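PDB 4US5: luciferase-like monooxygenase from Streptomyces bottropensis, which probably acts as a flavin-utilising monooxygenase of the bacterial luciferase-like family, with incorporation or reduction of molecular oxygen. Local coordinates for residues 29-34 with 324-329; 40-45 with 307-312; 167-172 with 220-225; 282-287 with 295-300. All blocks are in the same frame, centred on the assembly; numbering follows the deposited sequence. Where two conformers were deposited one is given.

How the interactions relate
Along the chain, interaction 1 spans the rest: it joins the first long helix to the last, interaction 2 bridges strands 42-45 and 309-313 within that span, and interactions 3 and 4 follow one another inside the span of interaction 2. Interactions 2 and 3 lie closest, centres about 9 Å apart; strands 309-313 and 221-229 pair through Gly311 N and Leu223 O, 2.9 Å apart. Both line the TIM-barrel interior. Interactions 1 and 4 pack helices on its outside: interaction 1, about 12 Å from interaction 2, is tied inward by Tyr326 O and Tyr40 OH at 2.6 Å, and Leu298 of interaction 4 reaches Val225 of interaction 3. The chain's two ends thus close the barrel.

Interaction 1: residues 29-34 with 324-329; sequences IELARL and RSYRLL
One face of the Tyr326 ring and one face of the Arg327 guanidinium each have a leucine methyl from the other helix lying over them, offset toward the rim. Leu31 CD1 lies 4.0 Å from the Tyr326 ring centroid and 25° off the ring normal, a CH-pi geometry, with Tyr326 CD1 the nearest ring atom at 3.7 Å. The second methyl, Leu31 CD2, follows the same ring outward and meets Tyr326 CE1 at 4.0 Å. At the far end of the ring, Tyr326 OH is hydrogen-bonded to Val312 O and Ser314 OG; Ser314 is also a sodium ligand. In the conformer described, one of two deposited, the Arg327 guanidinium has Leu34 CD1 over it, 3.4 Å from Arg327 NH1. Leu34 CD2 touches the aliphatic part instead, 4.0 Å from Arg327 CG.

Both leucines have CG anti to the backbone N (chi1 178° and 180°), which sends their methyls across the groove between helices 21-38 and 319-332. These are the first and last long helices of the TIM barrel, so the contact closes the outer coat where the ends of the barrel meet. The chemistry is dispersive: the buried leucine and tyrosine pair is a CH-pi and apolar contact, the tyrosine hydroxyl being held at the end of strand 309-313, whereas the exposed arginine adds a cover whose exact place is doubtful given its two conformers.

Interaction 2: residues 40-45 with 307-312; sequences YERFWV and AEELGV
Glu309, with the largest buried surface of the contact, reaches across to the guanidinium of Arg42 and is held by two of its nitrogens side-on. Arg42 NE donates to Glu309 OE1 at 2.9 Å, and Arg42 NH2 donates to Glu309 OE2 at 2.7 Å, both bonds nearly straight. The two planes differ by only 18°, so carboxylate and guanidinium lie nearly in one plane, edge to edge. The match is not perfect: OE2 uses its syn lone pair, while OE1 is met on its syn side, 16° out of the carboxylate plane.

Strands 42-45 and 309-313 are not neighbours in the TIM barrel. Each pairs with strand 6-11, and the salt bridge spans that strand from the barrel interior. Ser8 OG, on the intervening strand, gives Glu309 OE1 a further hydrogen bond, so this buried oxygen has two partners.

Arg42 reaches its place from a cramped first torsion (chi1 70°, CG between the backbone N and the carbonyl carbon) and a bend at chi3, which turn the guanidinium edge toward Glu309. Its remaining nitrogen, NH1, forms salt bridges with Asp106 and with the sulfonate of the bound buffer molecule, so all three nitrogens have anionic partners. Glu41 adds carbon contacts, with its CB 3.7 Å from Glu309 OE1. Its own carboxylate stands apart, Glu41 OE1 lying 5.1 Å from Glu309 OE2, a separation at which some like-charge repulsion may be offset by Arg42.

Interaction 3: residues 167-172 with 220-225; sequences ALWLLG and RPILSV. With EPE (4-(2-hydroxyethyl)-1-piperazine ethanesulfonic acid), chain S.
Trp169 meets Ile222 and Arg220 of segment 220-225 across the contact, beside the sulfonate of a bound HEPES molecule. Ala167 comes first along its strand: its CB lies 3.5 Å from EPE O2S. Two residues on, Trp169 donates from NE1 to the same oxygen, EPE O2S, at 3.0 Å with an N-H...O angle of 162°; this acceptor lies in the indole plane. CG of Trp169 stands anti to the carbonyl carbon (chi1 -78°), and the six-membered ring extends toward strand 221-229. There Trp169 CZ3 is 3.3 Å from Ile222 CD1, a tight apolar contact, and 3.5 Å from Arg220 O.

Both strands belong to the TIM barrel, separated by strand 188-191, and the contact lies near the N-terminal end of strand 167-172 and the start of strand 221-229. The sulfonate therefore sits at the mouth opposite the C-terminal strand ends, where TIM-barrel active sites usually lie. Bends at chi2 and chi3 bring the Arg220 guanidinium round so that its face meets the rim of the indole's six-membered ring at Trp169 CH2, the planes 81° apart. NH1 and NH2 grip the anion end-on: NH1 to EPE O1S and NH2 to EPE O3S, each at 3.0 Å. Arg220 NE is held by Glu308, and Arg42 and Asp103 also bond the ligand, which probably came from the crystallisation liquor. Further along, Leu171 packs on Trp44.

Interaction 4: residues 282-287 with 295-300; sequences EWPRYV and RDQLTK
Gln297 meets Trp283, Pro284 and Val287 with successive parts of its side chain. Its CB points from the helix toward segment 282-287, and CG, anti to the backbone N (chi1 179°), continues that way to lie 4.1 Å from Val287 CG1. At chi2 (67°) the chain bends, carrying CD to 3.8 Å from Pro284 CD. The amide then divides its contacts: Gln297 OE1 lies against the proline, 3.6 Å from Pro284 CD, while Gln297 NE2 comes obliquely to the indole, 3.6 Å from Trp283 CD1. Amide and indole planes stand 67° apart, so the two are not stacked.

Helix 291-305 directly follows strand 286-289 and folds back over it, forming a beta-alpha unit on the barrel's outer side. The strand itself is an extra one, pairing with the later half of strand 221-229 through Val287, Val226 and Cys228. Deeper in, the isopropyl group of Val287 meets the next helix residue: Val287 CG2 is 4.0 Å from Leu298 CD2, and Val287 CG1 is 4.1 Å from Leu298 CG. Leu298 goes on to pack against Val225 and Val227, while Trp283 lies on Met301 and Ala304 of the same helix.

Interaction 1: residues 29-34 with 324-329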
# COMPACT_ATOMS: atom_id res chain seq x y z
N ILE B 29 1.11 6.55 -13.65
CA ILE B 29 2.28 5.73 -13.94
C ILE B 29 3.06 6.21 -15.17
O ILE B 29 4.29 6.31 -15.14
CB ILE B 29 1.84 4.25 -14.14
CG1 ILE B 29 1.27 3.72 -12.83
CG2 ILE B 29 3.00 3.38 -14.60
CD1 ILE B 29 0.50 2.41 -12.95
N GLU B 30 2.33 6.55 -16.23
CA GLU B 30 2.91 7.08 -17.43
C GLU B 30 3.67 8.40 -17.17
O GLU B 30 4.82 8.59 -17.62
CB GLU B 30 1.84 7.36 -18.48
CG GLU B 30 2.46 7.65 -19.84
CD GLU B 30 1.46 7.81 -20.97
OE1 GLU B 30 0.23 7.96 -20.70
OE2 GLU B 30 1.94 7.84 -22.15
N LEU B 31 3.07 9.25 -16.38
CA LEU B 31 3.72 10.52 -16.02
C LEU B 31 4.96 10.29 -15.19
O LEU B 31 5.99 10.93 -15.40
CB LEU B 31 2.75 11.46 -15.33
CG LEU B 31 3.32 12.78 -14.86
CD1 LEU B 31 3.87 13.59 -16.02
CD2 LEU B 31 2.25 13.57 -14.10
N ALA B 32 4.90 9.35 -14.25
CA ALA B 32 6.05 9.03 -13.43
C ALA B 32 7.24 8.47 -14.26
O ALA B 32 8.36 8.83 -14.02
CB ALA B 32 5.68 8.05 -12.35
N ARG B 33 6.95 7.59 -15.21
CA ARG B 33 7.99 7.07 -16.10
C ARG B 33 8.63 8.22 -16.91
O ARG B 33 9.86 8.31 -17.02
CB ARG B 33 7.40 6.04 -17.05
CG ARG B 33 7.03 4.71 -16.42
CD ARG B 33 6.56 3.82 -17.58
NE ARG B 33 5.98 2.55 -17.22
CZ ARG B 33 4.73 2.20 -17.46
NH1 ARG B 33 3.89 3.06 -18.03
NH2 ARG B 33 4.31 1.00 -17.10
N LEU B 34 7.80 9.13 -17.40
CA LEU B 34 8.31 10.31 -18.12
C LEU B 34 9.18 11.17 -17.23
O LEU B 34 10.31 11.54 -17.60
CB LEU B 34 7.18 11.11 -18.73
CG LEU B 34 7.61 12.37 -19.50
CD1 LEU B 34 8.48 11.99 -20.72
CD2 LEU B 34 6.41 13.13 -19.95
N ARG B 324 2.91 16.91 -22.37
CA ARG B 324 3.57 18.04 -23.05
C ARG B 324 4.03 19.11 -22.06
O ARG B 324 5.15 19.62 -22.16
CB ARG B 324 2.69 18.70 -24.15
CG ARG B 324 2.90 18.10 -25.54
CD ARG B 324 2.21 18.82 -26.68
NE ARG B 324 0.76 18.73 -26.58
CZ ARG B 324 0.03 17.76 -27.12
NH1 ARG B 324 0.59 16.79 -27.84
NH2 ARG B 324 -1.29 17.78 -26.97
N SER B 325 3.14 19.47 -21.14
CA SER B 325 3.45 20.48 -20.13
C SER B 325 4.69 20.11 -19.35
O SER B 325 5.63 20.90 -19.24
CB SER B 325 2.22 20.73 -19.22
OG SER B 325 2.48 21.78 -18.28
N TYR B 326 4.77 18.85 -18.88
CA TYR B 326 5.91 18.42 -18.13
C TYR B 326 7.19 18.30 -18.96
O TYR B 326 8.27 18.52 -18.44
CB TYR B 326 5.59 17.10 -17.35
CG TYR B 326 4.72 17.31 -16.15
CD1 TYR B 326 3.34 17.27 -16.26
CD2 TYR B 326 5.26 17.54 -14.88
CE1 TYR B 326 2.51 17.47 -15.15
CE2 TYR B 326 4.43 17.75 -13.78
CZ TYR B 326 3.06 17.72 -13.93
OH TYR B 326 2.23 17.87 -12.80
N ARG B 327 7.06 17.89 -20.23
CA ARG B 327 8.19 17.83 -21.15
C ARG B 327 8.77 19.23 -21.40
O ARG B 327 9.96 19.43 -21.33
CB ARG B 327 7.75 17.28 -22.50
CG ARG B 327 7.70 15.80 -22.56
CD ARG B 327 7.91 15.33 -24.01
NE ARG B 327 7.45 13.99 -24.18
CZ ARG B 327 8.22 12.92 -24.04
NH1 ARG B 327 9.51 13.06 -23.75
NH2 ARG B 327 7.70 11.70 -24.21
N LEU B 328 7.89 20.17 -21.66
CA LEU B 328 8.32 21.56 -21.93
C LEU B 328 8.98 22.19 -20.72
O LEU B 328 10.00 22.89 -20.84
CB LEU B 328 7.14 22.41 -22.38
CG LEU B 328 6.53 22.10 -23.73
CD1 LEU B 328 5.22 22.84 -23.88
CD2 LEU B 328 7.50 22.42 -24.88
N LEU B 329 8.47 21.87 -19.52
CA LEU B 329 9.09 22.36 -18.30
C LEU B 329 10.50 21.80 -18.06
O LEU B 329 11.40 22.53 -17.64
CB LEU B 329 8.21 22.06 -17.07
CG LEU B 329 6.97 22.90 -16.87
CD1 LEU B 329 6.07 22.28 -15.78
CD2 LEU B 329 7.39 24.31 -16.49

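Interaction 2: residues 40-45 with 307-312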
# COMPACT_ATOMS: atom_id res chain seq x y z
N TYR B 40 13.28 14.64 -13.40
CA TYR B 40 12.62 15.17 -12.20
C TYR B 40 13.20 14.51 -10.94
O TYR B 40 13.62 13.34 -10.97
CB TYR B 40 11.09 15.00 -12.31
CG TYR B 40 10.41 15.97 -13.26
CD1 TYR B 40 10.50 15.83 -14.62
CD2 TYR B 40 9.58 16.99 -12.77
CE1 TYR B 40 9.85 16.72 -15.48
CE2 TYR B 40 8.93 17.88 -13.60
CZ TYR B 40 9.07 17.76 -14.95
OH TYR B 40 8.45 18.62 -15.80
N GLU B 41 13.23 15.24 -9.84
CA GLU B 41 13.84 14.77 -8.60
C GLU B 41 13.02 13.74 -7.85
O GLU B 41 13.56 12.73 -7.39
CB GLU B 41 14.12 15.92 -7.62
CG GLU B 41 14.99 17.01 -8.16
CD GLU B 41 16.38 16.55 -8.51
OE1 GLU B 41 16.94 15.68 -7.77
OE2 GLU B 41 16.86 17.02 -9.57
N ARG B 42 11.72 14.02 -7.68
CA ARG B 42 10.80 13.15 -6.93
C ARG B 42 9.40 13.20 -7.52
O ARG B 42 9.03 14.17 -8.19
CB ARG B 42 10.76 13.48 -5.43
CG ARG B 42 10.09 14.80 -5.04
CD ARG B 42 10.50 15.27 -3.66
NE ARG B 42 11.87 15.79 -3.61
CZ ARG B 42 12.84 15.34 -2.81
NH1 ARG B 42 12.65 14.29 -2.00
NH2 ARG B 42 14.03 15.92 -2.82
N PHE B 43 8.64 12.16 -7.24
CA PHE B 43 7.27 12.03 -7.70
C PHE B 43 6.46 11.73 -6.45
O PHE B 43 6.63 10.67 -5.83
CB PHE B 43 7.18 10.88 -8.69
CG PHE B 43 5.82 10.78 -9.38
CD1 PHE B 43 4.74 10.17 -8.75
CD2 PHE B 43 5.63 11.32 -10.63
CE1 PHE B 43 3.52 10.10 -9.36
CE2 PHE B 43 4.41 11.23 -11.25
CZ PHE B 43 3.36 10.61 -10.62
N TRP B 44 5.60 12.66 -6.07
CA TRP B 44 4.77 12.47 -4.91
C TRP B 44 3.34 12.19 -5.29
O TRP B 44 2.81 12.78 -6.25
CB TRP B 44 4.81 13.73 -4.04
CG TRP B 44 6.02 13.86 -3.21
CD1 TRP B 44 7.06 12.98 -3.10
CD2 TRP B 44 6.35 14.98 -2.40
NE1 TRP B 44 7.99 13.47 -2.23
CE2 TRP B 44 7.58 14.69 -1.76
CE3 TRP B 44 5.71 16.19 -2.12
CZ2 TRP B 44 8.22 15.58 -0.91
CZ3 TRP B 44 6.35 17.08 -1.25
CH2 TRP B 44 7.56 16.76 -0.64
N VAL B 45 2.68 11.36 -4.50
CA VAL B 45 1.27 11.03 -4.70
C VAL B 45 0.48 11.59 -3.50
O VAL B 45 0.81 11.27 -2.35
CB VAL B 45 1.06 9.52 -4.80
CG1 VAL B 45 -0.42 9.17 -5.04
CG2 VAL B 45 1.91 8.93 -5.91
N ALA B 307 13.31 28.23 -2.54
CA ALA B 307 12.92 26.88 -2.91
C ALA B 307 14.04 26.21 -3.72
O ALA B 307 14.57 26.80 -4.64
CB ALA B 307 11.64 26.90 -3.71
N GLU B 308 14.39 24.99 -3.33
CA GLU B 308 15.37 24.16 -4.03
C GLU B 308 14.73 23.41 -5.22
O GLU B 308 15.40 23.10 -6.22
CB GLU B 308 15.92 23.13 -3.04
CG GLU B 308 16.59 23.72 -1.80
CD GLU B 308 17.02 22.66 -0.80
OE1 GLU B 308 16.68 21.48 -0.99
OE2 GLU B 308 17.71 23.02 0.17
N GLU B 309 13.43 23.13 -5.09
CA GLU B 309 12.68 22.39 -6.09
C GLU B 309 11.30 22.93 -6.16
O GLU B 309 10.78 23.47 -5.18
CB GLU B 309 12.49 20.87 -5.76
CG GLU B 309 13.70 20.14 -5.36
CD GLU B 309 13.42 18.73 -4.89
OE1 GLU B 309 12.36 18.10 -5.21
OE2 GLU B 309 14.32 18.24 -4.21
N LEU B 310 10.68 22.72 -7.31
CA LEU B 310 9.29 23.03 -7.51
C LEU B 310 8.59 21.71 -7.62
O LEU B 310 8.94 20.89 -8.50
CB LEU B 310 9.08 23.84 -8.77
CG LEU B 310 9.84 25.17 -8.82
CD1 LEU B 310 9.78 25.80 -10.18
CD2 LEU B 310 9.31 26.11 -7.75
N GLY B 311 7.59 21.51 -6.77
CA GLY B 311 6.66 20.36 -6.87
C GLY B 311 5.48 20.70 -7.80
O GLY B 311 4.60 21.49 -7.46
N VAL B 312 5.50 20.16 -8.99
CA VAL B 312 4.63 20.64 -10.06
C VAL B 312 3.38 19.83 -10.13
O VAL B 312 3.40 18.61 -10.48
CB VAL B 312 5.33 20.63 -11.43
CG1 VAL B 312 4.40 21.10 -12.53
CG2 VAL B 312 6.61 21.49 -11.39

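Interaction 3: residues 167-172 with 220-225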
# COMPACT_ATOMS: atom_id res chain seq x y z
N ALA B 167 12.46 9.20 3.86
CA ALA B 167 12.71 10.60 4.19
C ALA B 167 11.40 11.30 4.56
O ALA B 167 10.49 11.43 3.74
CB ALA B 167 13.37 11.29 3.00
N LEU B 168 11.35 11.83 5.79
CA LEU B 168 10.18 12.55 6.29
C LEU B 168 10.11 13.98 5.74
O LEU B 168 11.08 14.76 5.88
CB LEU B 168 10.24 12.66 7.81
CG LEU B 168 9.63 11.54 8.65
CD1 LEU B 168 9.77 11.86 10.14
CD2 LEU B 168 8.16 11.28 8.31
N TRP B 169 8.96 14.36 5.20
CA TRP B 169 8.70 15.71 4.73
C TRP B 169 7.38 16.20 5.32
O TRP B 169 6.42 15.42 5.46
CB TRP B 169 8.58 15.77 3.19
CG TRP B 169 9.86 15.73 2.46
CD1 TRP B 169 10.65 14.62 2.26
CD2 TRP B 169 10.54 16.82 1.82
NE1 TRP B 169 11.75 14.95 1.55
CE2 TRP B 169 11.71 16.29 1.25
CE3 TRP B 169 10.30 18.19 1.72
CZ2 TRP B 169 12.61 17.08 0.57
CZ3 TRP B 169 11.18 18.95 1.01
CH2 TRP B 169 12.34 18.41 0.47
N LEU B 170 7.30 17.49 5.62
CA LEU B 170 6.03 18.09 6.04
C LEU B 170 5.52 18.97 4.92
O LEU B 170 6.24 19.82 4.40
CB LEU B 170 6.20 18.92 7.30
CG LEU B 170 4.93 19.53 7.84
CD1 LEU B 170 3.87 18.46 8.09
CD2 LEU B 170 5.20 20.28 9.14
N LEU B 171 4.27 18.73 4.56
CA LEU B 171 3.58 19.55 3.57
C LEU B 171 2.67 20.48 4.31
O LEU B 171 1.93 20.06 5.21
CB LEU B 171 2.74 18.68 2.63
CG LEU B 171 3.51 17.98 1.51
CD1 LEU B 171 4.41 16.85 2.06
CD2 LEU B 171 2.53 17.44 0.51
N GLY B 172 2.69 21.74 3.91
CA GLY B 172 1.76 22.72 4.53
C GLY B 172 1.23 23.75 3.56
O GLY B 172 1.74 23.91 2.42
N ARG B 220 15.24 22.85 4.05
CA ARG B 220 15.09 22.18 2.77
C ARG B 220 13.68 22.49 2.22
O ARG B 220 12.77 21.74 2.43
CB ARG B 220 15.28 20.68 2.95
CG ARG B 220 16.66 20.29 3.47
CD ARG B 220 17.71 20.16 2.37
NE ARG B 220 17.16 19.60 1.14
CZ ARG B 220 16.85 18.31 0.97
NH1 ARG B 220 17.03 17.44 1.96
NH2 ARG B 220 16.36 17.88 -0.19
N PRO B 221 13.52 23.66 1.59
CA PRO B 221 12.22 24.09 1.12
C PRO B 221 11.90 23.65 -0.31
O PRO B 221 12.72 23.81 -1.23
CB PRO B 221 12.30 25.64 1.23
CG PRO B 221 13.73 25.98 1.56
CD PRO B 221 14.53 24.73 1.42
N ILE B 222 10.68 23.17 -0.50
CA ILE B 222 10.09 22.92 -1.80
C ILE B 222 8.87 23.83 -1.93
O ILE B 222 8.11 23.99 -0.96
CB ILE B 222 9.63 21.44 -1.92
CG1 ILE B 222 10.86 20.55 -2.09
CG2 ILE B 222 8.65 21.24 -3.06
CD1 ILE B 222 10.54 19.07 -2.24
N LEU B 223 8.64 24.38 -3.11
CA LEU B 223 7.43 25.10 -3.40
C LEU B 223 6.54 24.28 -4.35
O LEU B 223 6.96 23.96 -5.45
CB LEU B 223 7.80 26.41 -4.07
CG LEU B 223 6.74 27.50 -4.16
CD1 LEU B 223 6.28 27.92 -2.78
CD2 LEU B 223 7.30 28.67 -4.94
N SER B 224 5.35 23.91 -3.88
CA SER B 224 4.38 23.22 -4.72
C SER B 224 3.53 24.21 -5.45
O SER B 224 2.92 25.10 -4.83
CB SER B 224 3.54 22.23 -3.93
OG SER B 224 4.40 21.28 -3.35
N VAL B 225 3.47 24.04 -6.76
CA VAL B 225 2.85 24.98 -7.67
C VAL B 225 2.06 24.21 -8.71
O VAL B 225 2.51 23.17 -9.17
CB VAL B 225 3.89 25.85 -8.41
CG1 VAL B 225 4.44 26.94 -7.50
CG2 VAL B 225 5.02 25.02 -8.99
N1 EPE S . 17.92 11.14 1.69
C2 EPE S . 18.02 10.19 2.81
C3 EPE S . 19.49 9.86 3.08
N4 EPE S . 20.04 9.33 1.83
C5 EPE S . 19.50 9.73 0.52
C6 EPE S . 18.90 11.13 0.60
C7 EPE S . 21.15 8.36 1.84
C8 EPE S . 22.14 8.71 2.94
O8 EPE S . 21.72 8.05 4.14
C9 EPE S . 16.75 12.06 1.70
C10 EPE S . 16.69 12.81 0.40
S EPE S . 15.58 14.07 0.47
O1S EPE S . 15.76 14.78 1.76
O2S EPE S . 14.13 13.50 0.33
O3S EPE S . 16.01 14.96 -0.63

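Interaction 4: residues 282-287 with 295-300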
# COMPACT_ATOMS: atom_id res chain seq x y z
N GLU B 282 0.45 38.31 -4.77
CA GLU B 282 1.74 38.69 -5.30
C GLU B 282 2.06 37.87 -6.57
O GLU B 282 2.47 38.41 -7.60
CB GLU B 282 2.82 38.51 -4.25
CG GLU B 282 4.19 38.83 -4.82
CD GLU B 282 5.31 38.76 -3.82
OE1 GLU B 282 5.12 38.21 -2.71
OE2 GLU B 282 6.40 39.20 -4.20
N TRP B 283 1.89 36.55 -6.47
CA TRP B 283 2.14 35.65 -7.56
C TRP B 283 0.84 34.98 -7.97
O TRP B 283 -0.01 34.72 -7.12
CB TRP B 283 3.18 34.60 -7.16
CG TRP B 283 4.50 35.17 -6.79
CD1 TRP B 283 5.26 36.02 -7.53
CD2 TRP B 283 5.23 34.92 -5.59
NE1 TRP B 283 6.41 36.32 -6.88
CE2 TRP B 283 6.43 35.64 -5.69
CE3 TRP B 283 5.00 34.13 -4.46
CZ2 TRP B 283 7.40 35.62 -4.68
CZ3 TRP B 283 5.99 34.09 -3.49
CH2 TRP B 283 7.16 34.84 -3.60
N PRO B 284 0.71 34.63 -9.26
CA PRO B 284 -0.56 33.99 -9.66
C PRO B 284 -0.76 32.68 -8.89
O PRO B 284 0.21 31.93 -8.70
CB PRO B 284 -0.38 33.75 -11.17
CG PRO B 284 1.06 33.92 -11.46
CD PRO B 284 1.67 34.73 -10.37
N ARG B 285 -1.99 32.36 -8.54
CA ARG B 285 -2.26 31.11 -7.85
C ARG B 285 -1.80 29.91 -8.70
O ARG B 285 -1.16 28.97 -8.19
CB ARG B 285 -3.74 30.96 -7.55
CG ARG B 285 -4.04 29.69 -6.76
CD ARG B 285 -5.50 29.37 -6.71
NE ARG B 285 -6.22 30.30 -5.83
CZ ARG B 285 -6.30 30.17 -4.52
NH1 ARG B 285 -5.70 29.19 -3.89
NH2 ARG B 285 -6.97 31.06 -3.82
N TYR B 286 -2.16 29.95 -9.97
CA TYR B 286 -1.79 28.93 -10.93
C TYR B 286 -0.95 29.60 -12.02
O TYR B 286 -1.31 30.66 -12.54
CB TYR B 286 -3.05 28.33 -11.57
CG TYR B 286 -4.04 27.75 -10.59
CD1 TYR B 286 -3.63 27.12 -9.43
CD2 TYR B 286 -5.40 27.81 -10.85
CE1 TYR B 286 -4.55 26.56 -8.56
CE2 TYR B 286 -6.33 27.25 -9.98
CZ TYR B 286 -5.91 26.65 -8.84
OH TYR B 286 -6.79 26.09 -7.98
N VAL B 287 0.18 28.98 -12.34
CA VAL B 287 1.14 29.56 -13.27
C VAL B 287 0.93 29.00 -14.64
O VAL B 287 1.04 27.78 -14.86
CB VAL B 287 2.56 29.29 -12.78
CG1 VAL B 287 3.60 29.79 -13.78
CG2 VAL B 287 2.76 29.95 -11.43
N ARG B 295 8.86 29.73 -16.99
CA ARG B 295 10.21 29.61 -16.43
C ARG B 295 10.56 30.88 -15.65
O ARG B 295 11.00 30.83 -14.49
CB ARG B 295 11.23 29.37 -17.55
CG ARG B 295 12.68 29.33 -17.07
CD ARG B 295 13.66 29.61 -18.22
NE ARG B 295 13.48 30.97 -18.73
CZ ARG B 295 13.85 31.40 -19.93
NH1 ARG B 295 14.43 30.59 -20.81
NH2 ARG B 295 13.63 32.67 -20.27
N ASP B 296 10.30 32.02 -16.28
CA ASP B 296 10.66 33.31 -15.64
C ASP B 296 9.85 33.54 -14.38
O ASP B 296 10.40 33.95 -13.34
CB ASP B 296 10.46 34.46 -16.63
CG ASP B 296 11.47 34.45 -17.77
OD1 ASP B 296 12.47 33.69 -17.72
OD2 ASP B 296 11.25 35.19 -18.75
N GLN B 297 8.55 33.29 -14.44
CA GLN B 297 7.68 33.49 -13.29
C GLN B 297 8.10 32.57 -12.14
O GLN B 297 8.20 32.98 -10.98
CB GLN B 297 6.22 33.23 -13.68
CG GLN B 297 5.22 33.37 -12.55
CD GLN B 297 5.09 34.82 -12.05
OE1 GLN B 297 4.36 35.61 -12.63
NE2 GLN B 297 5.80 35.16 -10.98
N LEU B 298 8.33 31.30 -12.46
CA LEU B 298 8.63 30.32 -11.44
C LEU B 298 9.99 30.55 -10.81
O LEU B 298 10.17 30.37 -9.62
CB LEU B 298 8.54 28.89 -12.01
CG LEU B 298 7.14 28.41 -12.36
CD1 LEU B 298 7.22 27.12 -13.20
CD2 LEU B 298 6.32 28.16 -11.10
N THR B 299 10.94 31.00 -11.62
CA THR B 299 12.28 31.31 -11.13
C THR B 299 12.24 32.47 -10.11
O THR B 299 12.90 32.42 -9.08
CB THR B 299 13.24 31.60 -12.29
OG1 THR B 299 13.40 30.41 -13.08
CG2 THR B 299 14.62 32.00 -11.76
N LYS B 300 11.46 33.51 -10.41
CA LYS B 300 11.26 34.62 -9.46
C LYS B 300 10.75 34.07 -8.14
O LYS B 300 11.22 34.47 -7.05
CB LYS B 300 10.26 35.63 -10.01
CG LYS B 300 10.76 36.49 -11.16
CD LYS B 300 9.79 37.65 -11.44
CE LYS B 300 10.31 38.63 -12.50
NZ LYS B 300 9.27 39.62 -12.93